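Local coordinates for pyruvate-formate lyase-activating enzyme (Bacteroides vulgatus ATCC 8482, PDB 3CAN), which is a member of the radical SAM superfamily, whose core is a complete or partial TIM barrel of parallel strands and helices, at residues A[109-120]-A[167-176]; A[19-27]-A[49-57]. One frame throughout, in Å; residues are numbered along the deposited sequence. Where two conformers were deposited one is given.

Interaction 1 of 2, residues A[109-120]-A[167-176]; sequences EKNIKLSAEFLA and CIQILTDYGL
The Tyr174 ring lies along the flank of helix 109-120, with the backbone N of Glu117 over one face. Ala116 CB and Lys113 CG approach it obliquely, and the carbonyl oxygen of Ile170 lies in plane at an edge. With CG anti to the carbonyl carbon (chi1 -80°), the ring runs back from Ala116 toward Lys113, bringing Tyr174 CD1 within 3.4 Å of Ala116 CB. Glu117 crosses the ring's far end, its carboxylate plane 60° from the ring's and its CG 3.3 Å from Tyr174 CE2. Tyr174 OH lies 2.6 Å from Glu117 OE2, a weak, uncertain hydrogen bond whose proton has another acceptor nearby; the tyrosine combines an apolar body with a hydroxyl at the partly exposed edge.

Further in, branched side chains interlock. Ile170, in the conformer described, is a knob in the hole formed by Glu109, Ile112, Lys113 and Ala116, its CG2 3.7 Å from Lys113 CG. The small Ala116 lets Leu171 approach to 5.5 Å between CA atoms. Gly175, whose positive phi suits glycine, makes the Schellman turn that ends helix 161-173, and Leu176 sets CD1 3.6 Å from Ala116 O.

The helices run side by side at 28°. Beneath them, Leu119 and Leu171 meet Ile129 of strand 128-133, and Leu171 also Ala178 of strand 178-180. Phe118, on the side turned from helix 161-173, packs against helix 79-90.

Interaction 2 of 2, residues A[19-27]-A[49-57]; sequences EFLIDILKR and DEVMRNCEL
Apolar contacts between Ile22 and Val51 lie at the centre of this helix pair. Ile22 CD1 ends 3.7 Å from Val51 CG2, and Leu21 and Leu25 add their methyl groups against the same valine. Ile22 also crosses Glu50, its CD1 3.7 Å from Glu50 CG, so that the aliphatic part of the glutamate serves as apolar surface while its carboxylate turns to polar partners.

Leu25 rests on backbone, with CB 3.3 Å from Asn54 O where helix 45-53 has given way to the following turn. The two helices point nearly the same way, 14° apart, as expected of successive helices in a beta-alpha repeat, here lying over parallel strands of a TIM-barrel-related fold. Leu25 and Val51 both reach Val37 of strand 35-38.

The polar group centres on Asn54. A chi1 of -64°, which sets CG beside the backbone N, turns the amide back along the preceding helix 45-53, where ND2 donates to Glu50 O at 2.8 Å and holds the amide against the last turn. Asn54 OD1 lies 3.3 Å from Lys26 CG.

Among the charges, Lys26 NZ and Glu50 OE2 are 4.0 Å apart, too far for a salt bridge. Glu50, in the conformer described, is gripped side-on by Arg53, whose NE and NH1 both donate to OE1. On another side of helix 18-30, Ile24 meets Ile24 of the second subunit.

In the fold
Interaction 2 comes first along the chain and closes before interaction 1 opens; their centres are 31 Å apart, on opposite sides of the chain's centre, and their nearest atoms about 13 Å apart. Both pair helices that pack on one parallel sheet, whose six strands follow chain order. In interaction 2, helices 18-30 and 45-53 follow strands 6-10 and 35-38; in interaction 1, helices 109-121 and 161-173 follow strands 95-101 and 128-133. Each contact thus joins adjacent beta-alpha units, one toward either end of the open sheet, consistent with a partial barrel. The second subunit touches helix 18-30, whereas no other chain of the assembly touches the segments of interaction 1.

Interaction 1 of 2, residues A[109-120]-A[167-176]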
loop_
_atom_site.group_PDB
_atom_site.type_symbol
_atom_site.label_atom_id
_atom_site.label_comp_id
_atom_site.label_asym_id
_atom_site.label_seq_id
_atom_site.Cartn_x
_atom_site.Cartn_y
_atom_site.Cartn_z
ATOM N N GLU A 109 -13.416 21.031 2.888
ATOM C CA GLU A 109 -14.543 20.534 3.661
ATOM C C GLU A 109 -15.692 20.104 2.739
ATOM O O GLU A 109 -16.324 19.067 2.957
ATOM C CB GLU A 109 -15.020 21.632 4.623
ATOM C CG GLU A 109 -16.274 21.307 5.377
ATOM C CD GLU A 109 -16.692 22.446 6.290
ATOM O OE1 GLU A 109 -15.852 22.883 7.110
ATOM O OE2 GLU A 109 -17.850 22.897 6.176
ATOM N N LYS A 110 -15.946 20.884 1.696
ATOM C CA LYS A 110 -17.020 20.535 0.765
ATOM C C LYS A 110 -16.805 19.149 0.159
ATOM O O LYS A 110 -17.691 18.299 0.224
ATOM C CB LYS A 110 -17.155 21.563 -0.351
ATOM C CG LYS A 110 -18.253 21.211 -1.354
ATOM C CD LYS A 110 -18.386 22.280 -2.405
ATOM C CE LYS A 110 -19.294 21.847 -3.539
ATOM N NZ LYS A 110 -19.263 22.874 -4.657
ATOM N N ASN A 111 -15.630 18.909 -0.413
ATOM C CA ASN A 111 -15.393 17.611 -1.046
ATOM C C ASN A 111 -15.490 16.447 -0.078
ATOM O O ASN A 111 -16.053 15.396 -0.405
ATOM C CB ASN A 111 -14.031 17.544 -1.717
ATOM C CG ASN A 111 -13.833 16.238 -2.436
ATOM O OD1 ASN A 111 -14.583 15.924 -3.362
ATOM N ND2 ASN A 111 -12.837 15.444 -1.992
ATOM N N ILE A 112 -14.932 16.621 1.111
ATOM C CA ILE A 112 -14.930 15.548 2.095
ATOM C C ILE A 112 -16.337 15.293 2.613
ATOM O O ILE A 112 -16.729 14.143 2.788
ATOM C CB ILE A 112 -13.929 15.824 3.238
ATOM C CG1 ILE A 112 -12.505 15.967 2.664
ATOM C CG2 ILE A 112 -13.980 14.729 4.292
ATOM C CD1 ILE A 112 -11.988 14.748 1.888
ATOM N N LYS A 113 -17.119 16.354 2.828
ATOM C CA LYS A 113 -18.522 16.177 3.212
ATOM C C LYS A 113 -19.341 15.495 2.113
ATOM O O LYS A 113 -20.120 14.584 2.402
ATOM C CB LYS A 113 -19.176 17.500 3.642
ATOM C CG LYS A 113 -18.682 18.015 5.007
ATOM C CD LYS A 113 -19.373 19.301 5.398
ATOM C CE LYS A 113 -18.979 19.700 6.797
ATOM N NZ LYS A 113 -19.619 20.994 7.201
ATOM N N LEU A 114 -19.156 15.899 0.861
ATOM C CA LEU A 114 -19.890 15.268 -0.250
ATOM C C LEU A 114 -19.511 13.793 -0.343
ATOM O O LEU A 114 -20.359 12.936 -0.585
ATOM C CB LEU A 114 -19.591 15.984 -1.567
ATOM C CG LEU A 114 -20.198 17.385 -1.693
ATOM C CD1 LEU A 114 -19.680 18.026 -2.993
ATOM C CD2 LEU A 114 -21.745 17.358 -1.625
ATOM N N SER A 115 -18.224 13.510 -0.139
ATOM C CA SER A 115 -17.719 12.138 -0.131
ATOM C C SER A 115 -18.378 11.318 0.980
ATOM O O SER A 115 -18.836 10.196 0.756
ATOM C CB SER A 115 -16.192 12.127 0.047
ATOM O OG SER A 115 -15.514 12.760 -1.033
ATOM N N ALA A 116 -18.433 11.893 2.176
ATOM C CA ALA A 116 -19.035 11.230 3.328
ATOM C C ALA A 116 -20.525 10.962 3.100
ATOM O O ALA A 116 -21.030 9.891 3.409
ATOM C CB ALA A 116 -18.829 12.079 4.583
ATOM N N GLU A 117 -21.226 11.947 2.553
ATOM C CA GLU A 117 -22.650 11.821 2.285
ATOM C C GLU A 117 -22.947 10.746 1.262
ATOM O O GLU A 117 -23.900 9.985 1.420
ATOM C CB GLU A 117 -23.218 13.168 1.846
ATOM C CG GLU A 117 -23.256 14.169 2.979
ATOM C CD GLU A 117 -23.617 15.590 2.597
ATOM O OE1 GLU A 117 -24.001 15.876 1.434
ATOM O OE2 GLU A 117 -23.550 16.450 3.516
ATOM N N PHE A 118 -22.112 10.652 0.237
ATOM C CA PHE A 118 -22.254 9.602 -0.760
ATOM C C PHE A 118 -22.060 8.227 -0.105
ATOM O O PHE A 118 -22.926 7.357 -0.180
ATOM C CB PHE A 118 -21.268 9.848 -1.890
ATOM C CG PHE A 118 -21.123 8.699 -2.825
ATOM C CD1 PHE A 118 -22.143 8.340 -3.680
ATOM C CD2 PHE A 118 -19.945 7.973 -2.855
ATOM C CE1 PHE A 118 -21.996 7.275 -4.544
ATOM C CE2 PHE A 118 -19.788 6.913 -3.706
ATOM C CZ PHE A 118 -20.826 6.541 -4.545
ATOM N N LEU A 119 -20.941 8.064 0.581
ATOM C CA LEU A 119 -20.594 6.773 1.169
ATOM C C LEU A 119 -21.578 6.348 2.254
ATOM O O LEU A 119 -21.975 5.170 2.328
ATOM C CB LEU A 119 -19.152 6.804 1.700
ATOM C CG LEU A 119 -18.051 6.978 0.639
ATOM C CD1 LEU A 119 -16.702 7.198 1.304
ATOM C CD2 LEU A 119 -17.998 5.775 -0.317
ATOM N N ALA A 120 -21.969 7.295 3.108
ATOM C CA ALA A 120 -22.884 7.002 4.212
ATOM C C ALA A 120 -24.250 6.520 3.714
ATOM O O ALA A 120 -24.930 5.736 4.372
ATOM C CB ALA A 120 -23.049 8.244 5.082
ATOM N N CYS A 167 -10.682 16.164 8.486
ATOM C CA CYS A 167 -11.250 15.228 7.506
ATOM C C CYS A 167 -11.697 13.925 8.172
ATOM O O CYS A 167 -12.759 13.381 7.874
ATOM C CB CYS A 167 -10.245 14.939 6.395
ATOM S SG CYS A 167 -9.897 16.370 5.348
ATOM N N ILE A 168 -10.873 13.421 9.081
ATOM C CA ILE A 168 -11.240 12.243 9.842
ATOM C C ILE A 168 -12.510 12.490 10.652
ATOM O O ILE A 168 -13.388 11.625 10.709
ATOM C CB ILE A 168 -10.094 11.804 10.780
ATOM C CG1 ILE A 168 -8.890 11.320 9.957
ATOM C CG2 ILE A 168 -10.574 10.725 11.746
ATOM C CD1 ILE A 168 -9.119 10.027 9.163
ATOM N N GLN A 169 -12.607 13.660 11.282
ATOM C CA GLN A 169 -13.780 13.990 12.082
ATOM C C GLN A 169 -15.053 14.025 11.244
ATOM O O GLN A 169 -16.087 13.518 11.669
ATOM C CB GLN A 169 -13.611 15.332 12.800
ATOM C CG GLN A 169 -14.699 15.621 13.825
ATOM C CD GLN A 169 -14.715 14.582 14.941
ATOM O OE1 GLN A 169 -13.718 14.387 15.631
ATOM N NE2 GLN A 169 -15.840 13.901 15.103
ATOM N N ILE A 170 -14.979 14.646 10.071
ATOM C CA ILE A 170 -16.126 14.723 9.162
ATOM C C ILE A 170 -16.637 13.320 8.839
ATOM O O ILE A 170 -17.820 13.014 8.981
ATOM C CB ILE A 170 -15.758 15.456 7.848
ATOM C CG1 ILE A 170 -15.531 16.951 8.112
ATOM C CG2 ILE A 170 -16.859 15.279 6.797
ATOM C CD1 ILE A 170 -14.727 17.654 7.029
ATOM N N LEU A 171 -15.734 12.453 8.398
ATOM C CA LEU A 171 -16.130 11.106 8.026
ATOM C C LEU A 171 -16.737 10.351 9.225
ATOM O O LEU A 171 -17.764 9.678 9.086
ATOM C CB LEU A 171 -14.931 10.362 7.424
ATOM C CG LEU A 171 -14.458 10.906 6.077
ATOM C CD1 LEU A 171 -13.040 10.403 5.738
ATOM C CD2 LEU A 171 -15.470 10.560 4.964
ATOM N N THR A 172 -16.114 10.502 10.392
ATOM C CA THR A 172 -16.595 9.905 11.628
ATOM C C THR A 172 -17.985 10.433 11.984
ATOM O O THR A 172 -18.858 9.661 12.384
ATOM C CB THR A 172 -15.605 10.166 12.792
ATOM O OG1 THR A 172 -14.295 9.685 12.433
ATOM C CG2 THR A 172 -16.063 9.468 14.060
ATOM N N ASP A 173 -18.188 11.742 11.824
ATOM C CA ASP A 173 -19.486 12.368 12.099
ATOM C C ASP A 173 -20.626 11.797 11.251
ATOM O O ASP A 173 -21.774 11.794 11.691
ATOM C CB ASP A 173 -19.413 13.892 11.893
ATOM C CG ASP A 173 -18.636 14.615 12.997
ATOM O OD1 ASP A 173 -18.373 14.030 14.070
ATOM O OD2 ASP A 173 -18.282 15.796 12.777
ATOM N N TYR A 174 -20.309 11.321 10.042
ATOM C CA TYR A 174 -21.295 10.704 9.150
ATOM C C TYR A 174 -21.418 9.194 9.362
ATOM O O TYR A 174 -22.098 8.500 8.596
ATOM C CB TYR A 174 -20.948 11.005 7.684
ATOM C CG TYR A 174 -21.364 12.379 7.226
ATOM C CD1 TYR A 174 -20.480 13.446 7.267
ATOM C CD2 TYR A 174 -22.643 12.606 6.714
ATOM C CE1 TYR A 174 -20.859 14.720 6.840
ATOM C CE2 TYR A 174 -23.031 13.870 6.290
ATOM C CZ TYR A 174 -22.130 14.923 6.340
ATOM O OH TYR A 174 -22.504 16.185 5.898
ATOM N N GLY A 175 -20.766 8.683 10.403
ATOM C CA GLY A 175 -20.885 7.279 10.778
ATOM C C GLY A 175 -19.994 6.327 10.009
ATOM O O GLY A 175 -20.235 5.119 10.012
ATOM N N LEU A 176 -18.935 6.864 9.414
ATOM C CA LEU A 176 -17.995 6.085 8.628
ATOM C C LEU A 176 -16.700 5.845 9.409
ATOM O O LEU A 176 -16.358 6.598 10.331
ATOM C CB LEU A 176 -17.699 6.806 7.314
ATOM C CG LEU A 176 -18.907 7.030 6.402
ATOM C CD1 LEU A 176 -18.619 8.167 5.414
ATOM C CD2 LEU A 176 -19.292 5.744 5.668
#

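Interaction 2 of 2, residues A[19-27]-A[49-57]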
loop_
_atom_site.group_PDB
_atom_site.type_symbol
_atom_site.label_atom_id
_atom_site.label_comp_id
_atom_site.label_asym_id
_atom_site.label_seq_id
_atom_site.Cartn_x
_atom_site.Cartn_y
_atom_site.Cartn_z
ATOM N N GLU A 19 -9.699 -11.042 -18.414
ATOM C CA GLU A 19 -9.700 -12.507 -18.399
ATOM C C GLU A 19 -8.481 -13.055 -17.644
ATOM O O GLU A 19 -8.580 -14.008 -16.832
ATOM C CB GLU A 19 -9.723 -13.056 -19.827
ATOM C CG GLU A 19 -9.891 -14.561 -19.924
ATOM C CD GLU A 19 -11.281 -15.061 -19.576
ATOM O OE1 GLU A 19 -12.245 -14.253 -19.582
ATOM O OE2 GLU A 19 -11.387 -16.278 -19.306
ATOM N N PHE A 20 -7.332 -12.459 -17.932
ATOM C CA PHE A 20 -6.084 -12.804 -17.258
ATOM C C PHE A 20 -6.171 -12.572 -15.744
ATOM O O PHE A 20 -5.769 -13.431 -14.965
ATOM C CB PHE A 20 -4.938 -11.974 -17.822
ATOM C CG PHE A 20 -3.625 -12.237 -17.143
ATOM C CD1 PHE A 20 -2.973 -13.445 -17.350
ATOM C CD2 PHE A 20 -3.060 -11.312 -16.285
ATOM C CE1 PHE A 20 -1.773 -13.727 -16.728
ATOM C CE2 PHE A 20 -1.846 -11.588 -15.648
ATOM C CZ PHE A 20 -1.207 -12.788 -15.869
ATOM N N LEU A 21 -6.689 -11.411 -15.357
ATOM C CA LEU A 21 -6.872 -11.058 -13.933
ATOM C C LEU A 21 -7.691 -12.125 -13.221
ATOM O O LEU A 21 -7.286 -12.638 -12.194
ATOM C CB LEU A 21 -7.563 -9.706 -13.831
ATOM C CG LEU A 21 -7.958 -9.179 -12.456
ATOM C CD1 LEU A 21 -6.741 -9.028 -11.575
ATOM C CD2 LEU A 21 -8.707 -7.873 -12.619
ATOM N N ILE A 22 -8.824 -12.493 -13.801
ATOM C CA ILE A 22 -9.688 -13.519 -13.204
ATOM C C ILE A 22 -8.968 -14.873 -13.115
ATOM O O ILE A 22 -9.067 -15.581 -12.107
ATOM C CB ILE A 22 -11.022 -13.646 -13.990
ATOM C CG1 ILE A 22 -11.841 -12.347 -13.887
ATOM C CG2 ILE A 22 -11.829 -14.831 -13.477
ATOM C CD1 ILE A 22 -12.210 -11.961 -12.506
ATOM N N ASP A 23 -8.204 -15.231 -14.144
ATOM C CA ASP A 23 -7.434 -16.471 -14.113
ATOM C C ASP A 23 -6.413 -16.477 -12.962
ATOM O O ASP A 23 -6.304 -17.450 -12.217
ATOM C CB ASP A 23 -6.721 -16.688 -15.439
ATOM C CG ASP A 23 -6.040 -18.032 -15.510
ATOM O OD1 ASP A 23 -6.736 -19.061 -15.419
ATOM O OD2 ASP A 23 -4.810 -18.046 -15.612
ATOM N N ILE A 24 -5.675 -15.390 -12.808
ATOM C CA ILE A 24 -4.679 -15.307 -11.738
ATOM C C ILE A 24 -5.381 -15.325 -10.386
ATOM O O ILE A 24 -4.947 -16.004 -9.465
ATOM C CB ILE A 24 -3.810 -14.058 -11.877
ATOM C CG1 ILE A 24 -2.991 -14.095 -13.180
ATOM C CG2 ILE A 24 -2.900 -13.905 -10.628
ATOM C CD1 ILE A 24 -2.134 -15.345 -13.400
ATOM N N LEU A 25 -6.473 -14.578 -10.263
ATOM C CA LEU A 25 -7.263 -14.605 -9.029
ATOM C C LEU A 25 -7.731 -16.024 -8.682
ATOM O O LEU A 25 -7.614 -16.456 -7.539
ATOM C CB LEU A 25 -8.453 -13.655 -9.144
ATOM C CG LEU A 25 -8.117 -12.162 -9.107
ATOM C CD1 LEU A 25 -9.383 -11.346 -9.417
ATOM C CD2 LEU A 25 -7.548 -11.729 -7.750
ATOM N N LYS A 26 -8.239 -16.755 -9.668
ATOM C CA LYS A 26 -8.632 -18.150 -9.431
ATOM C C LYS A 26 -7.471 -19.016 -8.936
ATOM O O LYS A 26 -7.612 -19.767 -7.969
ATOM C CB LYS A 26 -9.249 -18.754 -10.686
ATOM C CG LYS A 26 -10.658 -18.256 -10.914
ATOM C CD LYS A 26 -11.252 -18.729 -12.209
ATOM C CE LYS A 26 -12.722 -18.393 -12.270
ATOM N NZ LYS A 26 -13.276 -18.750 -13.611
ATOM N N ARG A 27 -6.320 -18.890 -9.580
ATOM C CA ARG A 27 -5.125 -19.641 -9.184
ATOM C C ARG A 27 -4.697 -19.319 -7.749
ATOM O O ARG A 27 -4.364 -20.213 -6.968
ATOM C CB ARG A 27 -3.975 -19.357 -10.150
ATOM C CG ARG A 27 -4.183 -19.954 -11.532
ATOM C CD ARG A 27 -3.166 -19.434 -12.527
ATOM N NE ARG A 27 -3.442 -19.930 -13.865
ATOM C CZ ARG A 27 -3.053 -21.115 -14.314
ATOM N NH1 ARG A 27 -2.327 -21.920 -13.554
ATOM N NH2 ARG A 27 -3.379 -21.489 -15.540
ATOM N N ASP A 49 -18.616 -7.948 -11.159
ATOM C CA ASP A 49 -19.256 -9.112 -10.531
ATOM C C ASP A 49 -18.339 -10.337 -10.515
ATOM O O ASP A 49 -18.237 -11.030 -9.488
ATOM C CB ASP A 49 -20.557 -9.466 -11.259
ATOM C CG ASP A 49 -21.651 -8.446 -11.051
ATOM O OD1 ASP A 49 -21.504 -7.548 -10.198
ATOM O OD2 ASP A 49 -22.682 -8.556 -11.756
ATOM N N GLU A 50 -17.665 -10.602 -11.633
ATOM C CA GLU A 50 -16.767 -11.756 -11.725
ATOM C C GLU A 50 -15.539 -11.580 -10.833
ATOM O O GLU A 50 -15.082 -12.535 -10.224
ATOM C CB GLU A 50 -16.337 -12.018 -13.171
ATOM C CG GLU A 50 -15.533 -13.315 -13.380
ATOM C CD GLU A 50 -16.318 -14.595 -13.077
ATOM O OE1 GLU A 50 -17.568 -14.567 -13.086
ATOM O OE2 GLU A 50 -15.672 -15.641 -12.832
ATOM N N VAL A 51 -15.005 -10.362 -10.759
ATOM C CA VAL A 51 -13.894 -10.078 -9.837
ATOM C C VAL A 51 -14.317 -10.361 -8.390
ATOM O O VAL A 51 -13.605 -11.033 -7.651
ATOM C CB VAL A 51 -13.373 -8.634 -9.965
ATOM C CG1 VAL A 51 -12.428 -8.301 -8.789
ATOM C CG2 VAL A 51 -12.636 -8.458 -11.306
HETATM N N MSE A 52 -15.504 -9.904 -8.000
HETATM C CA MSE A 52 -16.008 -10.179 -6.646
HETATM C C MSE A 52 -16.148 -11.678 -6.343
HETATM O O MSE A 52 -15.934 -12.109 -5.219
HETATM C CB MSE A 52 -17.330 -9.454 -6.402
HETATM C CG MSE A 52 -17.190 -7.962 -6.226
HETATM SE SE MSE A 52 -18.848 -7.112 -5.644
HETATM C CE MSE A 52 -19.856 -7.244 -7.290
ATOM N N ARG A 53 -16.483 -12.484 -7.345
ATOM C CA ARG A 53 -16.557 -13.918 -7.143
ATOM C C ARG A 53 -15.189 -14.563 -6.895
ATOM O O ARG A 53 -15.116 -15.708 -6.424
ATOM C CB ARG A 53 -17.240 -14.583 -8.337
ATOM C CG ARG A 53 -18.732 -14.370 -8.357
ATOM C CD ARG A 53 -19.399 -15.294 -9.357
ATOM N NE ARG A 53 -19.385 -14.715 -10.686
ATOM C CZ ARG A 53 -20.282 -13.840 -11.143
ATOM N NH1 ARG A 53 -20.159 -13.358 -12.364
ATOM N NH2 ARG A 53 -21.304 -13.432 -10.395
ATOM N N ASN A 54 -14.113 -13.826 -7.178
ATOM C CA ASN A 54 -12.770 -14.382 -7.153
ATOM C C ASN A 54 -11.781 -13.545 -6.343
ATOM O O ASN A 54 -10.585 -13.527 -6.625
ATOM C CB ASN A 54 -12.282 -14.580 -8.583
ATOM C CG ASN A 54 -13.120 -15.610 -9.338
ATOM O OD1 ASN A 54 -13.012 -16.821 -9.093
ATOM N ND2 ASN A 54 -13.973 -15.129 -10.239
ATOM N N CYS A 55 -12.285 -12.862 -5.322
ATOM C CA CYS A 55 -11.388 -12.181 -4.393
ATOM C C CYS A 55 -12.064 -11.960 -3.064
ATOM O O CYS A 55 -13.246 -12.284 -2.894
ATOM C CB CYS A 55 -10.842 -10.879 -4.986
ATOM S SG CYS A 55 -12.027 -9.512 -5.066
ATOM N N GLU A 56 -11.295 -11.441 -2.119
ATOM C CA GLU A 56 -11.744 -11.220 -0.756
ATOM C C GLU A 56 -12.147 -9.770 -0.459
ATOM O O GLU A 56 -12.892 -9.527 0.493
ATOM C CB GLU A 56 -10.639 -11.629 0.215
ATOM C CG GLU A 56 -10.561 -13.089 0.501
ATOM C CD GLU A 56 -10.104 -13.934 -0.664
ATOM O OE1 GLU A 56 -9.180 -13.552 -1.407
ATOM O OE2 GLU A 56 -10.656 -15.032 -0.818
ATOM N N LEU A 57 -11.637 -8.810 -1.240
ATOM C CA LEU A 57 -11.748 -7.389 -0.918
ATOM C C LEU A 57 -11.557 -6.550 -2.165
ATOM O O LEU A 57 -10.653 -6.832 -2.964
ATOM C CB LEU A 57 -10.643 -7.016 0.080
ATOM C CG LEU A 57 -10.544 -5.579 0.550
ATOM C CD1 LEU A 57 -11.781 -5.217 1.390
ATOM C CD2 LEU A 57 -9.248 -5.365 1.367
#